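Local coordinates for LPXTG cell wall surface protein (Streptococcus gordonii, PDB 4IGB) that is a streptococcal surface protein anchored to the cell wall and probably serves as an adhesin, of which this chain carries the two N-terminal domains, at residues Phe50-Pro55 / Tyr157-His162; Glu70-Lys75 / Glu137-Ser142; Lys133-Phe138 / His162-Asn167. One frame throughout, in Å; residues are numbered along the deposited sequence.

Contact 1: Phe50-Pro55 / Tyr157-His162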
loop_
_atom_site.group_PDB
_atom_site.type_symbol
_atom_site.label_atom_id
_atom_site.label_comp_id
_atom_site.label_asym_id
_atom_site.label_seq_id
_atom_site.Cartn_x
_atom_site.Cartn_y
_atom_site.Cartn_z
ATOM N N PHE B 50 -0.409 -9.517 25.163
ATOM C CA PHE B 50 0.138 -10.805 25.570
ATOM C C PHE B 50 0.314 -11.750 24.386
ATOM O O PHE B 50 -0.416 -11.672 23.398
ATOM C CB PHE B 50 -0.744 -11.452 26.640
ATOM C CG PHE B 50 -2.180 -11.612 26.232
ATOM C CD1 PHE B 50 -2.600 -12.744 25.557
ATOM C CD2 PHE B 50 -3.110 -10.632 26.531
ATOM C CE1 PHE B 50 -3.920 -12.893 25.184
ATOM C CE2 PHE B 50 -4.432 -10.777 26.160
ATOM C CZ PHE B 50 -4.837 -11.909 25.486
ATOM N N HIS B 51 1.291 -12.642 24.498
ATOM C CA HIS B 51 1.554 -13.625 23.458
ATOM C C HIS B 51 0.665 -14.847 23.646
ATOM O O HIS B 51 0.434 -15.291 24.768
ATOM C CB HIS B 51 3.026 -14.038 23.476
ATOM C CG HIS B 51 3.401 -14.990 22.384
ATOM N ND1 HIS B 51 4.083 -14.596 21.253
ATOM C CD2 HIS B 51 3.189 -16.321 22.249
ATOM C CE1 HIS B 51 4.276 -15.641 20.470
ATOM N NE2 HIS B 51 3.742 -16.700 21.050
ATOM N N LEU B 52 0.166 -15.382 22.539
ATOM C CA LEU B 52 -0.682 -16.565 22.572
ATOM C C LEU B 52 -0.101 -17.648 21.675
ATOM O O LEU B 52 0.262 -17.384 20.530
ATOM C CB LEU B 52 -2.100 -16.215 22.118
ATOM C CG LEU B 52 -3.225 -16.419 23.133
ATOM C CD1 LEU B 52 -2.765 -16.049 24.533
ATOM C CD2 LEU B 52 -4.452 -15.616 22.737
ATOM N N SER B 53 -0.008 -18.867 22.194
ATOM C CA SER B 53 0.523 -19.972 21.403
ATOM C C SER B 53 -0.593 -20.980 21.095
ATOM O O SER B 53 -1.176 -21.561 21.999
ATOM C CB SER B 53 1.670 -20.650 22.151
ATOM O OG SER B 53 2.240 -21.679 21.363
ATOM N N ASN B 54 -0.885 -21.184 19.819
ATOM C CA ASN B 54 -2.028 -21.997 19.419
ATOM C C ASN B 54 -3.295 -21.523 20.110
ATOM O O ASN B 54 -3.878 -22.256 20.917
ATOM C CB ASN B 54 -1.796 -23.476 19.732
ATOM C CG ASN B 54 -0.445 -23.963 19.263
ATOM O OD1 ASN B 54 -0.023 -23.683 18.130
ATOM N ND2 ASN B 54 0.255 -24.685 20.141
ATOM N N PRO B 55 -3.709 -20.298 19.811
ATOM C CA PRO B 55 -4.879 -19.707 20.462
ATOM C C PRO B 55 -6.171 -20.422 20.086
ATOM O O PRO B 55 -6.289 -20.952 18.983
ATOM C CB PRO B 55 -4.893 -18.280 19.914
ATOM C CG PRO B 55 -4.266 -18.397 18.575
ATOM C CD PRO B 55 -3.223 -19.473 18.691
ATOM N N TYR B 157 -9.258 -14.259 21.022
ATOM C CA TYR B 157 -8.384 -15.417 20.956
ATOM C C TYR B 157 -7.939 -15.655 22.379
ATOM O O TYR B 157 -7.565 -14.719 23.071
ATOM C CB TYR B 157 -7.191 -15.146 20.044
ATOM C CG TYR B 157 -7.601 -15.075 18.601
ATOM C CD1 TYR B 157 -7.716 -16.235 17.842
ATOM C CD2 TYR B 157 -7.913 -13.859 18.004
ATOM C CE1 TYR B 157 -8.109 -16.188 16.530
ATOM C CE2 TYR B 157 -8.303 -13.798 16.684
ATOM C CZ TYR B 157 -8.403 -14.973 15.949
ATOM O OH TYR B 157 -8.789 -14.945 14.627
ATOM N N VAL B 158 -8.001 -16.899 22.826
ATOM C CA VAL B 158 -7.747 -17.181 24.225
ATOM C C VAL B 158 -6.967 -18.475 24.437
ATOM O O VAL B 158 -6.898 -19.342 23.557
ATOM C CB VAL B 158 -9.072 -17.257 25.040
ATOM C CG1 VAL B 158 -9.906 -15.997 24.842
ATOM C CG2 VAL B 158 -9.875 -18.494 24.646
ATOM N N ASP B 159 -6.361 -18.570 25.613
ATOM C CA ASP B 159 -5.886 -19.838 26.141
ATOM C C ASP B 159 -6.215 -19.883 27.627
ATOM O O ASP B 159 -6.832 -18.955 28.157
ATOM C CB ASP B 159 -4.395 -20.061 25.860
ATOM C CG ASP B 159 -3.500 -19.065 26.564
ATOM O OD1 ASP B 159 -3.982 -18.304 27.431
ATOM O OD2 ASP B 159 -2.289 -19.056 26.254
ATOM N N ALA B 160 -5.816 -20.962 28.292
ATOM C CA ALA B 160 -6.189 -21.187 29.686
ATOM C C ALA B 160 -5.771 -20.038 30.596
ATOM O O ALA B 160 -6.457 -19.721 31.559
ATOM C CB ALA B 160 -5.594 -22.496 30.182
ATOM N N ASN B 161 -4.635 -19.423 30.289
ATOM C CA ASN B 161 -4.108 -18.346 31.118
ATOM C C ASN B 161 -4.634 -16.971 30.724
ATOM O O ASN B 161 -4.449 -15.996 31.450
ATOM C CB ASN B 161 -2.578 -18.358 31.095
ATOM C CG ASN B 161 -1.999 -19.611 31.720
ATOM O OD1 ASN B 161 -2.659 -20.283 32.512
ATOM N ND2 ASN B 161 -0.763 -19.933 31.365
ATOM N N HIS B 162 -5.293 -16.899 29.574
ATOM C CA HIS B 162 -5.859 -15.645 29.094
ATOM C C HIS B 162 -7.289 -15.846 28.612
ATOM O O HIS B 162 -7.562 -15.828 27.413
ATOM C CB HIS B 162 -4.998 -15.059 27.975
ATOM C CG HIS B 162 -3.618 -14.677 28.413
ATOM N ND1 HIS B 162 -2.596 -15.593 28.534
ATOM C CD2 HIS B 162 -3.094 -13.479 28.761
ATOM C CE1 HIS B 162 -1.501 -14.975 28.937
ATOM N NE2 HIS B 162 -1.776 -13.693 29.082
#
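The rings of Phe50 and His162 lie in an offset stack, centroids 4.1 Å apart and planes at 17°. His162 CD2 rests over one face of the phenyl ring, displaced toward its rim, 3.3 Å from Phe50 CG, and the two side chains run past each other in opposite directions. Leu52 CD1 meets the edge of the phenyl ring in its plane, while Asp159 OD1 meets the edge of the imidazole. Asp159 OD1 receives the ND1 hydrogen of His162 on its syn lone pair, 3.2 Å away and only 4° out of the imidazole plane, which helps fix the ring's rotation and probably favours a proton on ND1.

Phe50 and Leu52 belong to strand 47-53, an outermost strand of a six-stranded antiparallel sheet in the N-terminal domain. Across from them, Asp159 to His162 form a type I beta turn closed by His162 N to Asp159 O, 2.9 Å. Aspartate suits the first turn position because its OD1 can also collect the Asn161 and His162 amides, both weakly. Its CG stands between its own backbone N and carbonyl carbon (chi1 65°), a placement that bends the carboxylate back over the turn.

No hydrogen bond joins the two segments; the ring stack and apolar fit hold them together. Leu52 forks, CD1 going to Asp159 OD2 and CD2 to Tyr157 O at 3.3 Å. Pro55 CB packs obliquely on Tyr157 CB at 3.9 Å, the compact ring fitting where the chain leaves its strand; the phenol reaches beyond to Glu151 and Trp145.

Contact 2: Glu70-Lys75 / Glu137-Ser142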
loop_
_atom_site.group_PDB
_atom_site.type_symbol
_atom_site.label_atom_id
_atom_site.label_comp_id
_atom_site.label_asym_id
_atom_site.label_seq_id
_atom_site.Cartn_x
_atom_site.Cartn_y
_atom_site.Cartn_z
ATOM N N GLU B 70 0.435 -12.620 18.599
ATOM C CA GLU B 70 0.537 -11.548 19.573
ATOM C C GLU B 70 -0.810 -10.865 19.618
ATOM O O GLU B 70 -1.300 -10.361 18.601
ATOM C CB GLU B 70 1.661 -10.572 19.222
ATOM C CG GLU B 70 1.974 -9.564 20.355
ATOM C CD GLU B 70 2.721 -10.181 21.527
ATOM O OE1 GLU B 70 3.183 -11.338 21.422
ATOM O OE2 GLU B 70 2.856 -9.498 22.563
ATOM N N ASN B 71 -1.411 -10.861 20.803
ATOM C CA ASN B 71 -2.792 -10.425 20.964
ATOM C C ASN B 71 -2.918 -9.146 21.756
ATOM O O ASN B 71 -2.162 -8.917 22.697
ATOM C CB ASN B 71 -3.627 -11.498 21.665
ATOM C CG ASN B 71 -5.107 -11.315 21.428
ATOM O OD1 ASN B 71 -5.909 -11.547 22.330
ATOM N ND2 ASN B 71 -5.484 -10.891 20.222
ATOM N N PHE B 72 -3.904 -8.331 21.396
ATOM C CA PHE B 72 -4.107 -7.051 22.065
ATOM C C PHE B 72 -5.569 -6.853 22.409
ATOM O O PHE B 72 -6.453 -6.921 21.537
ATOM C CB PHE B 72 -3.637 -5.895 21.179
ATOM C CG PHE B 72 -2.178 -5.934 20.841
ATOM C CD1 PHE B 72 -1.708 -6.756 19.827
ATOM C CD2 PHE B 72 -1.274 -5.121 21.519
ATOM C CE1 PHE B 72 -0.359 -6.765 19.495
ATOM C CE2 PHE B 72 0.071 -5.146 21.207
ATOM C CZ PHE B 72 0.531 -5.966 20.190
ATOM N N THR B 73 -5.832 -6.596 23.680
ATOM C CA THR B 73 -7.190 -6.297 24.103
ATOM C C THR B 73 -7.230 -4.988 24.862
ATOM O O THR B 73 -6.191 -4.440 25.223
ATOM C CB THR B 73 -7.759 -7.422 24.992
ATOM O OG1 THR B 73 -7.072 -7.431 26.247
ATOM C CG2 THR B 73 -7.610 -8.796 24.296
ATOM N N LEU B 74 -8.445 -4.496 25.095
ATOM C CA LEU B 74 -8.681 -3.245 25.793
ATOM C C LEU B 74 -9.418 -3.513 27.108
ATOM O O LEU B 74 -10.449 -4.179 27.125
ATOM C CB LEU B 74 -9.511 -2.308 24.906
ATOM C CG LEU B 74 -8.748 -1.643 23.765
ATOM C CD1 LEU B 74 -9.698 -1.027 22.754
ATOM C CD2 LEU B 74 -7.769 -0.589 24.319
ATOM N N LYS B 75 -8.876 -3.002 28.209
ATOM C CA LYS B 75 -9.515 -3.117 29.523
ATOM C C LYS B 75 -10.727 -2.202 29.647
ATOM O O LYS B 75 -10.592 -0.979 29.574
ATOM C CB LYS B 75 -8.517 -2.753 30.621
ATOM C CG LYS B 75 -7.252 -3.590 30.586
ATOM C CD LYS B 75 -6.160 -2.981 31.459
ATOM C CE LYS B 75 -4.920 -3.864 31.442
ATOM N NZ LYS B 75 -3.724 -3.186 32.007
ATOM N N GLU B 137 -11.516 -7.687 22.755
ATOM C CA GLU B 137 -10.569 -7.906 21.671
ATOM C C GLU B 137 -10.587 -6.736 20.679
ATOM O O GLU B 137 -11.651 -6.202 20.368
ATOM C CB GLU B 137 -10.947 -9.202 20.948
ATOM C CG GLU B 137 -10.007 -9.607 19.822
ATOM C CD GLU B 137 -8.699 -10.202 20.328
ATOM O OE1 GLU B 137 -8.682 -10.819 21.419
ATOM O OE2 GLU B 137 -7.673 -10.044 19.628
ATOM N N PHE B 138 -9.426 -6.334 20.174
ATOM C CA PHE B 138 -9.432 -5.404 19.043
ATOM C C PHE B 138 -8.405 -5.679 17.949
ATOM O O PHE B 138 -8.599 -5.263 16.812
ATOM C CB PHE B 138 -9.366 -3.936 19.503
ATOM C CG PHE B 138 -8.006 -3.484 19.946
ATOM C CD1 PHE B 138 -7.189 -2.770 19.085
ATOM C CD2 PHE B 138 -7.550 -3.746 21.239
ATOM C CE1 PHE B 138 -5.938 -2.335 19.497
ATOM C CE2 PHE B 138 -6.298 -3.320 21.649
ATOM C CZ PHE B 138 -5.494 -2.608 20.788
ATOM N N PHE B 139 -7.333 -6.395 18.274
ATOM C CA PHE B 139 -6.211 -6.508 17.351
ATOM C C PHE B 139 -5.293 -7.677 17.665
ATOM O O PHE B 139 -4.984 -7.947 18.830
ATOM C CB PHE B 139 -5.402 -5.195 17.378
ATOM C CG PHE B 139 -4.163 -5.214 16.524
ATOM C CD1 PHE B 139 -4.254 -5.142 15.140
ATOM C CD2 PHE B 139 -2.904 -5.275 17.107
ATOM C CE1 PHE B 139 -3.113 -5.133 14.346
ATOM C CE2 PHE B 139 -1.752 -5.268 16.313
ATOM C CZ PHE B 139 -1.860 -5.204 14.940
ATOM N N SER B 140 -4.833 -8.364 16.621
ATOM C CA SER B 140 -3.840 -9.415 16.814
ATOM C C SER B 140 -2.937 -9.484 15.611
ATOM O O SER B 140 -3.295 -9.030 14.513
ATOM C CB SER B 140 -4.491 -10.791 17.068
ATOM O OG SER B 140 -5.163 -11.261 15.906
ATOM N N ILE B 141 -1.758 -10.050 15.833
ATOM C CA ILE B 141 -0.805 -10.324 14.773
ATOM C C ILE B 141 -0.515 -11.823 14.762
ATOM O O ILE B 141 -0.115 -12.389 15.775
ATOM C CB ILE B 141 0.504 -9.567 15.016
ATOM C CG1 ILE B 141 0.222 -8.070 15.134
ATOM C CG2 ILE B 141 1.512 -9.861 13.907
ATOM C CD1 ILE B 141 1.451 -7.244 15.482
ATOM N N SER B 142 -0.721 -12.462 13.622
ATOM C CA SER B 142 -0.456 -13.890 13.496
ATOM C C SER B 142 -0.542 -14.289 12.047
ATOM O O SER B 142 -0.990 -13.516 11.197
ATOM C CB SER B 142 -1.506 -14.703 14.240
ATOM O OG SER B 142 -2.685 -14.779 13.454
#
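Asn71 and Glu137 reach toward each other from opposite directions, with amide and carboxylate planes only 14° apart. Asn71 ND2 donates to Glu137 OE2 at a modelled 2.4 Å, too short to be taken literally. Glu137 attains this position through its bend at chi2 (76°).

On the other side of the sheet the rings of Phe72 and Phe139 run side by side in the same direction, planes at 46°, an oblique pair. Phe72 CD1 comes to 3.3 Å from Phe139 CD2, at the edge of the Phe139 ring. Leu74 crosses Phe138 at about a right angle, its CG 3.5 Å from Phe138 CD2. Large apolar side chains suit this face, which packs on strands 84-100 and 103-118.

The antiparallel strands are in regular register at Glu70 and Ile141, where Ile141 N donates to Glu70 O, 2.8 Å away. A classic beta bulge then sets Phe138 and Phe139 both opposite Phe72, whose O accepts weak bonds from both amides.

Asn71 OD1 and Glu137 OE1 are both acceptors, yet stand 3.0 Å apart in a buried place; a proton on Glu137 would ease their meeting, but the strained ND2 distance leaves this doubtful.

Contact 3: Lys133-Phe138 / His162-Asn167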
loop_
_atom_site.group_PDB
_atom_site.type_symbol
_atom_site.label_atom_id
_atom_site.label_comp_id
_atom_site.label_asym_id
_atom_site.label_seq_id
_atom_site.Cartn_x
_atom_site.Cartn_y
_atom_site.Cartn_z
ATOM N N LYS B 133 -14.548 -11.897 33.089
ATOM C CA LYS B 133 -14.327 -11.145 31.852
ATOM C C LYS B 133 -14.034 -9.678 32.143
ATOM O O LYS B 133 -14.783 -9.025 32.872
ATOM C CB LYS B 133 -15.528 -11.249 30.915
ATOM C CG LYS B 133 -15.956 -12.661 30.569
ATOM C CD LYS B 133 -14.800 -13.507 30.102
ATOM C CE LYS B 133 -15.322 -14.771 29.454
ATOM N NZ LYS B 133 -14.270 -15.815 29.316
ATOM N N SER B 134 -12.954 -9.154 31.569
ATOM C CA SER B 134 -12.551 -7.774 31.851
ATOM C C SER B 134 -12.016 -6.999 30.644
ATOM O O SER B 134 -11.787 -5.793 30.741
ATOM C CB SER B 134 -11.499 -7.738 32.958
ATOM O OG SER B 134 -10.306 -8.375 32.530
ATOM N N THR B 135 -11.806 -7.672 29.519
ATOM C CA THR B 135 -11.265 -6.979 28.358
ATOM C C THR B 135 -12.064 -7.260 27.093
ATOM O O THR B 135 -12.923 -8.150 27.066
ATOM C CB THR B 135 -9.791 -7.339 28.114
ATOM O OG1 THR B 135 -9.702 -8.689 27.645
ATOM C CG2 THR B 135 -8.965 -7.181 29.386
ATOM N N VAL B 136 -11.785 -6.484 26.049
ATOM C CA VAL B 136 -12.428 -6.674 24.760
ATOM C C VAL B 136 -11.346 -6.754 23.680
ATOM O O VAL B 136 -10.373 -5.995 23.695
ATOM C CB VAL B 136 -13.431 -5.531 24.456
ATOM C CG1 VAL B 136 -13.914 -5.587 23.021
ATOM C CG2 VAL B 136 -14.616 -5.576 25.421
ATOM N N GLU B 137 -11.516 -7.687 22.755
ATOM C CA GLU B 137 -10.569 -7.906 21.671
ATOM C C GLU B 137 -10.587 -6.736 20.679
ATOM O O GLU B 137 -11.651 -6.202 20.368
ATOM C CB GLU B 137 -10.947 -9.202 20.948
ATOM C CG GLU B 137 -10.007 -9.607 19.822
ATOM C CD GLU B 137 -8.699 -10.202 20.328
ATOM O OE1 GLU B 137 -8.682 -10.819 21.419
ATOM O OE2 GLU B 137 -7.673 -10.044 19.628
ATOM N N PHE B 138 -9.426 -6.334 20.174
ATOM C CA PHE B 138 -9.432 -5.404 19.043
ATOM C C PHE B 138 -8.405 -5.679 17.949
ATOM O O PHE B 138 -8.599 -5.263 16.812
ATOM C CB PHE B 138 -9.366 -3.936 19.503
ATOM C CG PHE B 138 -8.006 -3.484 19.946
ATOM C CD1 PHE B 138 -7.189 -2.770 19.085
ATOM C CD2 PHE B 138 -7.550 -3.746 21.239
ATOM C CE1 PHE B 138 -5.938 -2.335 19.497
ATOM C CE2 PHE B 138 -6.298 -3.320 21.649
ATOM C CZ PHE B 138 -5.494 -2.608 20.788
ATOM N N HIS B 162 -5.293 -16.899 29.574
ATOM C CA HIS B 162 -5.859 -15.645 29.094
ATOM C C HIS B 162 -7.289 -15.846 28.612
ATOM O O HIS B 162 -7.562 -15.828 27.413
ATOM C CB HIS B 162 -4.998 -15.059 27.975
ATOM C CG HIS B 162 -3.618 -14.677 28.413
ATOM N ND1 HIS B 162 -2.596 -15.593 28.534
ATOM C CD2 HIS B 162 -3.094 -13.479 28.761
ATOM C CE1 HIS B 162 -1.501 -14.975 28.937
ATOM N NE2 HIS B 162 -1.776 -13.693 29.082
ATOM N N ASP B 163 -8.198 -16.042 29.561
ATOM C CA ASP B 163 -9.600 -16.268 29.247
ATOM C C ASP B 163 -10.477 -15.232 29.939
ATOM O O ASP B 163 -11.452 -15.579 30.603
ATOM C CB ASP B 163 -10.015 -17.678 29.670
ATOM C CG ASP B 163 -11.338 -18.105 29.067
ATOM O OD1 ASP B 163 -11.684 -17.609 27.974
ATOM O OD2 ASP B 163 -12.031 -18.936 29.685
ATOM N N TYR B 164 -10.125 -13.961 29.783
ATOM C CA TYR B 164 -10.892 -12.884 30.400
ATOM C C TYR B 164 -11.431 -11.891 29.372
ATOM O O TYR B 164 -11.754 -10.750 29.706
ATOM C CB TYR B 164 -10.066 -12.171 31.483
ATOM C CG TYR B 164 -8.638 -11.931 31.080
ATOM C CD1 TYR B 164 -8.320 -10.932 30.167
ATOM C CD2 TYR B 164 -7.604 -12.712 31.593
ATOM C CE1 TYR B 164 -7.006 -10.705 29.773
ATOM C CE2 TYR B 164 -6.291 -12.497 31.210
ATOM C CZ TYR B 164 -5.997 -11.487 30.295
ATOM O OH TYR B 164 -4.701 -11.252 29.895
ATOM N N ILE B 165 -11.540 -12.331 28.124
ATOM C CA ILE B 165 -12.029 -11.466 27.054
ATOM C C ILE B 165 -13.530 -11.621 26.851
ATOM O O ILE B 165 -14.029 -12.731 26.693
ATOM C CB ILE B 165 -11.313 -11.741 25.726
ATOM C CG1 ILE B 165 -9.804 -11.892 25.948
ATOM C CG2 ILE B 165 -11.597 -10.618 24.731
ATOM C CD1 ILE B 165 -9.057 -12.398 24.734
ATOM N N MET B 166 -14.248 -10.503 26.848
ATOM C CA MET B 166 -15.700 -10.516 26.686
ATOM C C MET B 166 -16.137 -10.931 25.289
ATOM O O MET B 166 -15.567 -10.478 24.295
ATOM C CB MET B 166 -16.277 -9.132 26.973
ATOM C CG MET B 166 -16.090 -8.672 28.383
ATOM S SD MET B 166 -16.885 -7.070 28.631
ATOM C CE MET B 166 -16.510 -6.853 30.369
ATOM N N ASN B 167 -17.157 -11.785 25.224
ATOM C CA ASN B 167 -17.780 -12.148 23.959
ATOM C C ASN B 167 -19.074 -11.383 23.732
ATOM O O ASN B 167 -19.964 -11.380 24.582
ATOM C CB ASN B 167 -18.077 -13.648 23.904
ATOM C CG ASN B 167 -16.823 -14.485 23.897
ATOM O OD1 ASN B 167 -16.309 -14.863 24.956
ATOM N ND2 ASN B 167 -16.324 -14.792 22.699
HETATM O O HOH W 1 -12.488 -15.038 27.262
HETATM O O HOH W 2 -14.111 -8.978 22.475
#
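Ser134 and Thr135 turn their amides onto one oxygen, Tyr164 O, and this double grip is the firm part of the contact. Ser134 N lies 2.7 Å from Tyr164 O, and both donors are tilted by about 20° from the carbonyl plane. The chain answers in the other direction: Met166 N donates to Thr135 O, 2.7 Å away, in a nearly straight bond, 176° at the hydrogen.

Side chains pack closely around these bonds. The beta-branched Ile165 sets CG2 against Glu137 N at 3.5 Å, while its CD1 leans on the carboxylate oxygen OE1 of Glu137. Thr135 OG1 approaches the edge of the Tyr164 ring in its plane, 3.6 Å from CD1; the tyrosine hydroxyl is held by Asp48. Met166, extended beyond CG, slides along Lys133, its CG 3.7 Å from Lys133 CB, and this flexible, apolar chain also suits the surface of helix 122-129.

Lys133 itself is buried, and it is its amine end that reaches the looser, hydrated margin at partly exposed Asp163. The side chain bends at chi2 (-50°), passing Ile165 O to set NZ beside Asp163. There NZ bonds Asp163 O from above the carbonyl plane and makes a long salt bridge, Lys133 NZ to Asp163 OD1 being 3.4 Å. A water accepts from NZ and lies within bonding distance of OD1 and Ile165 O. A second water accepts from Glu137 N at 2.9 Å and lies near Met166 O, linking the two backbones beyond their direct bonds.

Thr135 and Ile165 form a single beta bridge, where a loop lies across the beginning of strand 135-142.

All three contacts are largely buried and reach one six-stranded sheet of the N-terminal domain, each centre about 10 or 11 Å from the others. Contact 2 lies within the sheet, joining two inner strands by antiparallel backbone bonds interrupted by a bulge, and one face supplies an aromatic core. Contacts 1 and 3 attach the chain between 157 and 167 to that sheet: the first at its outermost strand by stacking and apolar fit, the second at the start of strand 135-142 by backbone bonds, charge and water. Partly exposed residues appear mainly in these two. Glu137 joins contacts 2 and 3, His162 contacts 1 and 3, and Phe50 O probably bonds Asn71 N between contacts 1 and 2.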